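Local coordinates for protein putative methyltransferase (Emericella variicolor, PDB 7DMB) that probably transfers a methyl group from S-adenosylmethionine as a trans-acting methyltransferase in calbistrin biosynthesis, at residues W66-K78 against Y90-K102. Numbering follows the deposited sequence.
Sequences WVLCAIQMQEKLK and YRNWLASEYERFK
Phe101 enters the groove of helix 66-78 as a knob among Trp66, Val67, Ala70 and Ile71. Val67 CG1 stands over the middle of one ring face, 3.7 Å from the Phe101 ring centroid, in a CH-pi contact; the other face lies against Phe101's own helix backbone. The edge of Phe101 turns toward the face of the Trp66 six-membered ring in an offset edge-to-face pair, planes at 67°, while Ile71 CG1 reaches Phe101 CD2 at 3.5 Å. Leu94 is the second knob, set among Ala70, Met73, Gln74 and Leu77; Met73, bent at chi3 (81°), brings CE to 3.7 Å from Leu94 CD2. Between the knobs the Gln74 amide lies almost parallel to the Tyr98 ring, with Gln74 CG over one face, offset toward the rim. Gln74 NE2 donates to Ala70 O (2.9 Å) from above the carbonyl plane, and Gln74 OE1 accepts from a water that also donates to Arg91 O. At the far end Arg91 NH1 donates to Leu77 O (2.8 Å), which lies in the guanidinium plane, and also bonds Ala80 O. The helices, consecutive in the chain, cross at -123° away from the S-adenosyl-L-homocysteine site; helix 319-324 packs on Ala70 and Met73, helix 140-157 also touches Met73, and helix 120-134 packs on Leu68 and Cys69.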
loop_
_atom_site.group_PDB
_atom_site.type_symbol
_atom_site.label_atom_id
_atom_site.label_comp_id
_atom_site.label_asym_id
_atom_site.label_seq_id
_atom_site.Cartn_x
_atom_site.Cartn_y
_atom_site.Cartn_z
ATOM N N TRP A 66 -5.292 -6.099 16.110
ATOM C CA TRP A 66 -6.535 -5.972 15.358
ATOM C C TRP A 66 -7.469 -7.130 15.660
ATOM O O TRP A 66 -8.685 -6.957 15.583
ATOM C CB TRP A 66 -6.279 -5.806 13.848
ATOM C CG TRP A 66 -6.082 -7.066 13.022
ATOM C CD1 TRP A 66 -4.893 -7.524 12.503
ATOM C CD2 TRP A 66 -7.090 -7.987 12.576
ATOM N NE1 TRP A 66 -5.101 -8.676 11.787
ATOM C CE2 TRP A 66 -6.439 -8.986 11.818
ATOM C CE3 TRP A 66 -8.478 -8.074 12.752
ATOM C CZ2 TRP A 66 -7.127 -10.056 11.241
ATOM C CZ3 TRP A 66 -9.161 -9.153 12.174
ATOM C CH2 TRP A 66 -8.483 -10.121 11.432
ATOM N N VAL A 67 -6.938 -8.293 16.050
ATOM C CA VAL A 67 -7.817 -9.380 16.487
ATOM C C VAL A 67 -8.533 -9.000 17.785
ATOM O O VAL A 67 -9.728 -9.270 17.959
ATOM C CB VAL A 67 -7.026 -10.696 16.648
ATOM C CG1 VAL A 67 -7.851 -11.727 17.451
ATOM C CG2 VAL A 67 -6.628 -11.270 15.281
ATOM N N LEU A 68 -7.811 -8.382 18.720
ATOM C CA LEU A 68 -8.431 -7.930 19.963
ATOM C C LEU A 68 -9.531 -6.902 19.698
ATOM O O LEU A 68 -10.646 -7.023 20.225
ATOM C CB LEU A 68 -7.365 -7.354 20.895
ATOM C CG LEU A 68 -6.475 -8.334 21.661
ATOM C CD1 LEU A 68 -5.169 -7.626 22.101
ATOM C CD2 LEU A 68 -7.220 -8.879 22.881
ATOM N N CYS A 69 -9.227 -5.861 18.912
ATOM C CA CYS A 69 -10.269 -4.902 18.537
ATOM C C CYS A 69 -11.446 -5.578 17.839
ATOM O O CYS A 69 -12.601 -5.207 18.082
ATOM C CB CYS A 69 -9.719 -3.794 17.623
ATOM S SG CYS A 69 -8.134 -3.021 18.148
ATOM N N ALA A 70 -11.170 -6.520 16.924
ATOM C CA ALA A 70 -12.245 -7.157 16.170
ATOM C C ALA A 70 -13.168 -7.940 17.097
ATOM O O ALA A 70 -14.391 -7.891 16.946
ATOM C CB ALA A 70 -11.676 -8.065 15.079
ATOM N N ILE A 71 -12.596 -8.657 18.070
ATOM C CA ILE A 71 -13.395 -9.332 19.097
ATOM C C ILE A 71 -14.233 -8.320 19.864
ATOM O O ILE A 71 -15.435 -8.513 20.087
ATOM C CB ILE A 71 -12.480 -10.119 20.053
ATOM C CG1 ILE A 71 -11.745 -11.251 19.319
ATOM C CG2 ILE A 71 -13.291 -10.647 21.260
ATOM C CD1 ILE A 71 -10.532 -11.814 20.104
ATOM N N GLN A 72 -13.602 -7.211 20.262
ATOM C CA GLN A 72 -14.265 -6.173 21.037
ATOM C C GLN A 72 -15.358 -5.477 20.251
ATOM O O GLN A 72 -16.210 -4.828 20.855
ATOM C CB GLN A 72 -13.228 -5.143 21.518
ATOM C CG GLN A 72 -13.565 -4.461 22.839
ATOM C CD GLN A 72 -13.418 -5.378 24.042
ATOM O OE1 GLN A 72 -13.021 -6.529 23.918
ATOM N NE2 GLN A 72 -13.737 -4.860 25.218
ATOM N N MET A 73 -15.344 -5.588 18.918
ATOM C CA MET A 73 -16.331 -4.920 18.081
ATOM C C MET A 73 -17.616 -5.711 17.890
ATOM O O MET A 73 -18.614 -5.138 17.438
ATOM C CB MET A 73 -15.730 -4.628 16.705
ATOM C CG MET A 73 -14.831 -3.419 16.696
ATOM S SD MET A 73 -13.617 -3.525 15.369
ATOM C CE MET A 73 -14.630 -2.985 13.987
ATOM N N GLN A 74 -17.616 -7.000 18.218
ATOM C CA GLN A 74 -18.720 -7.873 17.818
ATOM C C GLN A 74 -20.049 -7.387 18.384
ATOM O O GLN A 74 -21.013 -7.169 17.641
ATOM C CB GLN A 74 -18.434 -9.314 18.251
ATOM C CG GLN A 74 -17.224 -9.906 17.536
ATOM C CD GLN A 74 -17.359 -9.854 16.021
ATOM O OE1 GLN A 74 -18.358 -10.335 15.461
ATOM N NE2 GLN A 74 -16.354 -9.276 15.342
ATOM N N GLU A 75 -20.123 -7.207 19.703
ATOM C CA GLU A 75 -21.397 -6.815 20.296
ATOM C C GLU A 75 -21.780 -5.405 19.874
ATOM O O GLU A 75 -22.965 -5.114 19.664
ATOM C CB GLU A 75 -21.335 -6.928 21.826
ATOM C CG GLU A 75 -22.693 -6.658 22.484
ATOM C CD GLU A 75 -22.658 -6.695 24.003
ATOM O OE1 GLU A 75 -21.729 -7.308 24.577
ATOM O OE2 GLU A 75 -23.573 -6.109 24.626
ATOM N N LYS A 76 -20.784 -4.536 19.706
ATOM C CA LYS A 76 -21.042 -3.177 19.253
ATOM C C LYS A 76 -21.625 -3.177 17.841
ATOM O O LYS A 76 -22.620 -2.493 17.563
ATOM C CB LYS A 76 -19.734 -2.377 19.313
ATOM C CG LYS A 76 -19.883 -0.963 19.825
ATOM C CD LYS A 76 -18.537 -0.247 19.990
ATOM C CE LYS A 76 -18.639 1.219 19.565
ATOM N NZ LYS A 76 -17.442 1.978 19.915
ATOM N N LEU A 77 -21.034 -3.968 16.946
ATOM C CA LEU A 77 -21.497 -3.995 15.565
ATOM C C LEU A 77 -22.922 -4.521 15.465
ATOM O O LEU A 77 -23.733 -3.987 14.700
ATOM C CB LEU A 77 -20.550 -4.843 14.718
ATOM C CG LEU A 77 -19.549 -4.009 13.909
ATOM C CD1 LEU A 77 -18.576 -4.899 13.175
ATOM C CD2 LEU A 77 -20.305 -3.112 12.947
ATOM N N LYS A 78 -23.256 -5.550 16.250
ATOM C CA LYS A 78 -24.550 -6.208 16.090
ATOM C C LYS A 78 -25.704 -5.320 16.548
ATOM O O LYS A 78 -26.772 -5.315 15.930
ATOM C CB LYS A 78 -24.549 -7.534 16.847
ATOM C CG LYS A 78 -23.591 -8.577 16.278
ATOM C CD LYS A 78 -23.434 -8.474 14.748
ATOM C CE LYS A 78 -24.632 -9.114 13.998
ATOM N NZ LYS A 78 -24.483 -9.236 12.517
ATOM N N TYR A 90 -19.136 -5.587 5.947
ATOM C CA TYR A 90 -18.037 -5.590 6.909
ATOM C C TYR A 90 -18.435 -6.289 8.203
ATOM O O TYR A 90 -17.680 -7.119 8.728
ATOM C CB TYR A 90 -17.581 -4.155 7.188
ATOM C CG TYR A 90 -16.399 -4.036 8.128
ATOM C CD1 TYR A 90 -15.099 -4.165 7.656
ATOM C CD2 TYR A 90 -16.580 -3.778 9.485
ATOM C CE1 TYR A 90 -13.999 -4.043 8.505
ATOM C CE2 TYR A 90 -15.490 -3.648 10.342
ATOM C CZ TYR A 90 -14.197 -3.782 9.846
ATOM O OH TYR A 90 -13.101 -3.657 10.679
ATOM N N ARG A 91 -19.612 -5.946 8.743
ATOM C CA ARG A 91 -20.135 -6.645 9.917
ATOM C C ARG A 91 -20.208 -8.155 9.671
ATOM O O ARG A 91 -19.725 -8.954 10.484
ATOM C CB ARG A 91 -21.514 -6.089 10.295
ATOM C CG ARG A 91 -22.254 -6.932 11.351
ATOM C CD ARG A 91 -23.418 -6.203 12.050
ATOM N NE ARG A 91 -24.560 -5.958 11.169
ATOM C CZ ARG A 91 -25.546 -5.103 11.435
ATOM N NH1 ARG A 91 -25.553 -4.416 12.570
ATOM N NH2 ARG A 91 -26.530 -4.934 10.557
ATOM N N ASN A 92 -20.794 -8.562 8.538
ATOM C CA ASN A 92 -20.887 -9.984 8.212
ATOM C C ASN A 92 -19.506 -10.610 8.079
ATOM O O ASN A 92 -19.247 -11.686 8.627
ATOM C CB ASN A 92 -21.685 -10.180 6.921
ATOM C CG ASN A 92 -23.168 -9.895 7.101
ATOM O OD1 ASN A 92 -23.693 -9.899 8.226
ATOM N ND2 ASN A 92 -23.856 -9.649 5.992
ATOM N N TRP A 93 -18.607 -9.949 7.335
ATOM C CA TRP A 93 -17.233 -10.437 7.225
ATOM C C TRP A 93 -16.567 -10.536 8.593
ATOM O O TRP A 93 -15.921 -11.543 8.905
ATOM C CB TRP A 93 -16.400 -9.531 6.305
ATOM C CG TRP A 93 -14.940 -9.891 6.378
ATOM C CD1 TRP A 93 -14.328 -10.949 5.766
ATOM C CD2 TRP A 93 -13.928 -9.237 7.151
ATOM N NE1 TRP A 93 -12.996 -10.980 6.092
ATOM C CE2 TRP A 93 -12.724 -9.944 6.946
ATOM C CE3 TRP A 93 -13.919 -8.122 7.991
ATOM C CZ2 TRP A 93 -11.526 -9.570 7.547
ATOM C CZ3 TRP A 93 -12.717 -7.744 8.578
ATOM C CH2 TRP A 93 -11.541 -8.466 8.355
ATOM N N LEU A 94 -16.703 -9.501 9.423
ATOM C CA LEU A 94 -16.018 -9.527 10.713
ATOM C C LEU A 94 -16.561 -10.634 11.616
ATOM O O LEU A 94 -15.786 -11.285 12.318
ATOM C CB LEU A 94 -16.111 -8.166 11.406
ATOM C CG LEU A 94 -14.995 -7.933 12.436
ATOM C CD1 LEU A 94 -13.656 -8.217 11.838
ATOM C CD2 LEU A 94 -15.031 -6.535 12.993
ATOM N N ALA A 95 -17.881 -10.867 11.604
ATOM C CA ALA A 95 -18.453 -11.986 12.357
ATOM C C ALA A 95 -17.858 -13.318 11.921
ATOM O O ALA A 95 -17.649 -14.210 12.749
ATOM C CB ALA A 95 -19.975 -12.038 12.194
ATOM N N SER A 96 -17.588 -13.478 10.623
ATOM C CA SER A 96 -17.041 -14.744 10.151
ATOM C C SER A 96 -15.575 -14.895 10.545
ATOM O O SER A 96 -15.123 -15.997 10.873
ATOM C CB SER A 96 -17.226 -14.860 8.640
ATOM O OG SER A 96 -16.159 -14.241 7.953
ATOM N N GLU A 97 -14.817 -13.793 10.556
ATOM C CA GLU A 97 -13.431 -13.875 11.014
ATOM C C GLU A 97 -13.371 -14.132 12.521
ATOM O O GLU A 97 -12.565 -14.943 12.985
ATOM C CB GLU A 97 -12.677 -12.601 10.616
ATOM C CG GLU A 97 -11.166 -12.764 10.384
ATOM C CD GLU A 97 -10.793 -13.700 9.226
ATOM O OE1 GLU A 97 -11.556 -13.838 8.253
ATOM O OE2 GLU A 97 -9.701 -14.290 9.278
ATOM N N TYR A 98 -14.245 -13.485 13.294
ATOM C CA TYR A 98 -14.346 -13.775 14.724
ATOM C C TYR A 98 -14.583 -15.263 15.001
ATOM O O TYR A 98 -14.092 -15.803 16.003
ATOM C CB TYR A 98 -15.467 -12.939 15.342
ATOM C CG TYR A 98 -15.903 -13.407 16.712
ATOM C CD1 TYR A 98 -15.192 -13.031 17.841
ATOM C CD2 TYR A 98 -17.029 -14.229 16.876
ATOM C CE1 TYR A 98 -15.577 -13.437 19.094
ATOM C CE2 TYR A 98 -17.419 -14.650 18.129
ATOM C CZ TYR A 98 -16.692 -14.250 19.240
ATOM O OH TYR A 98 -17.056 -14.655 20.507
ATOM N N GLU A 99 -15.347 -15.942 14.139
ATOM C CA GLU A 99 -15.472 -17.388 14.276
ATOM C C GLU A 99 -14.130 -18.076 14.067
ATOM O O GLU A 99 -13.854 -19.086 14.717
ATOM C CB GLU A 99 -16.530 -17.926 13.302
ATOM C CG GLU A 99 -17.934 -17.434 13.620
ATOM C CD GLU A 99 -18.375 -17.805 15.044
ATOM O OE1 GLU A 99 -18.201 -18.977 15.428
ATOM O OE2 GLU A 99 -18.889 -16.930 15.779
ATOM N N ARG A 100 -13.259 -17.512 13.217
ATOM C CA ARG A 100 -11.947 -18.114 12.982
ATOM C C ARG A 100 -11.015 -17.988 14.190
ATOM O O ARG A 100 -10.136 -18.842 14.378
ATOM C CB ARG A 100 -11.280 -17.485 11.753
ATOM C CG ARG A 100 -11.850 -17.882 10.395
ATOM C CD ARG A 100 -11.014 -17.242 9.270
ATOM N NE ARG A 100 -9.662 -17.809 9.166
ATOM C CZ ARG A 100 -8.638 -17.228 8.534
ATOM N NH1 ARG A 100 -8.788 -16.051 7.933
ATOM N NH2 ARG A 100 -7.458 -17.833 8.487
ATOM N N PHE A 101 -11.166 -16.932 15.000
ATOM C CA PHE A 101 -10.328 -16.772 16.192
ATOM C C PHE A 101 -10.562 -17.891 17.204
ATOM O O PHE A 101 -9.652 -18.249 17.956
ATOM C CB PHE A 101 -10.612 -15.446 16.905
ATOM C CG PHE A 101 -10.537 -14.227 16.037
ATOM C CD1 PHE A 101 -9.748 -14.192 14.909
ATOM C CD2 PHE A 101 -11.253 -13.097 16.386
ATOM C CE1 PHE A 101 -9.689 -13.052 14.117
ATOM C CE2 PHE A 101 -11.196 -11.962 15.621
ATOM C CZ PHE A 101 -10.406 -11.932 14.477
ATOM N N LYS A 102 -11.777 -18.416 17.272
ATOM C CA LYS A 102 -12.146 -19.459 18.228
ATOM C C LYS A 102 -11.733 -20.859 17.783
ATOM O O LYS A 102 -11.996 -21.829 18.504
ATOM C CB LYS A 102 -13.649 -19.405 18.465
ATOM C CG LYS A 102 -14.094 -18.008 18.843
ATOM C CD LYS A 102 -15.571 -17.937 19.175
ATOM C CE LYS A 102 -16.396 -17.990 17.921
ATOM N NZ LYS A 102 -17.713 -18.623 18.179
HETATM O O HOH W 1 -19.247 -8.711 13.479
#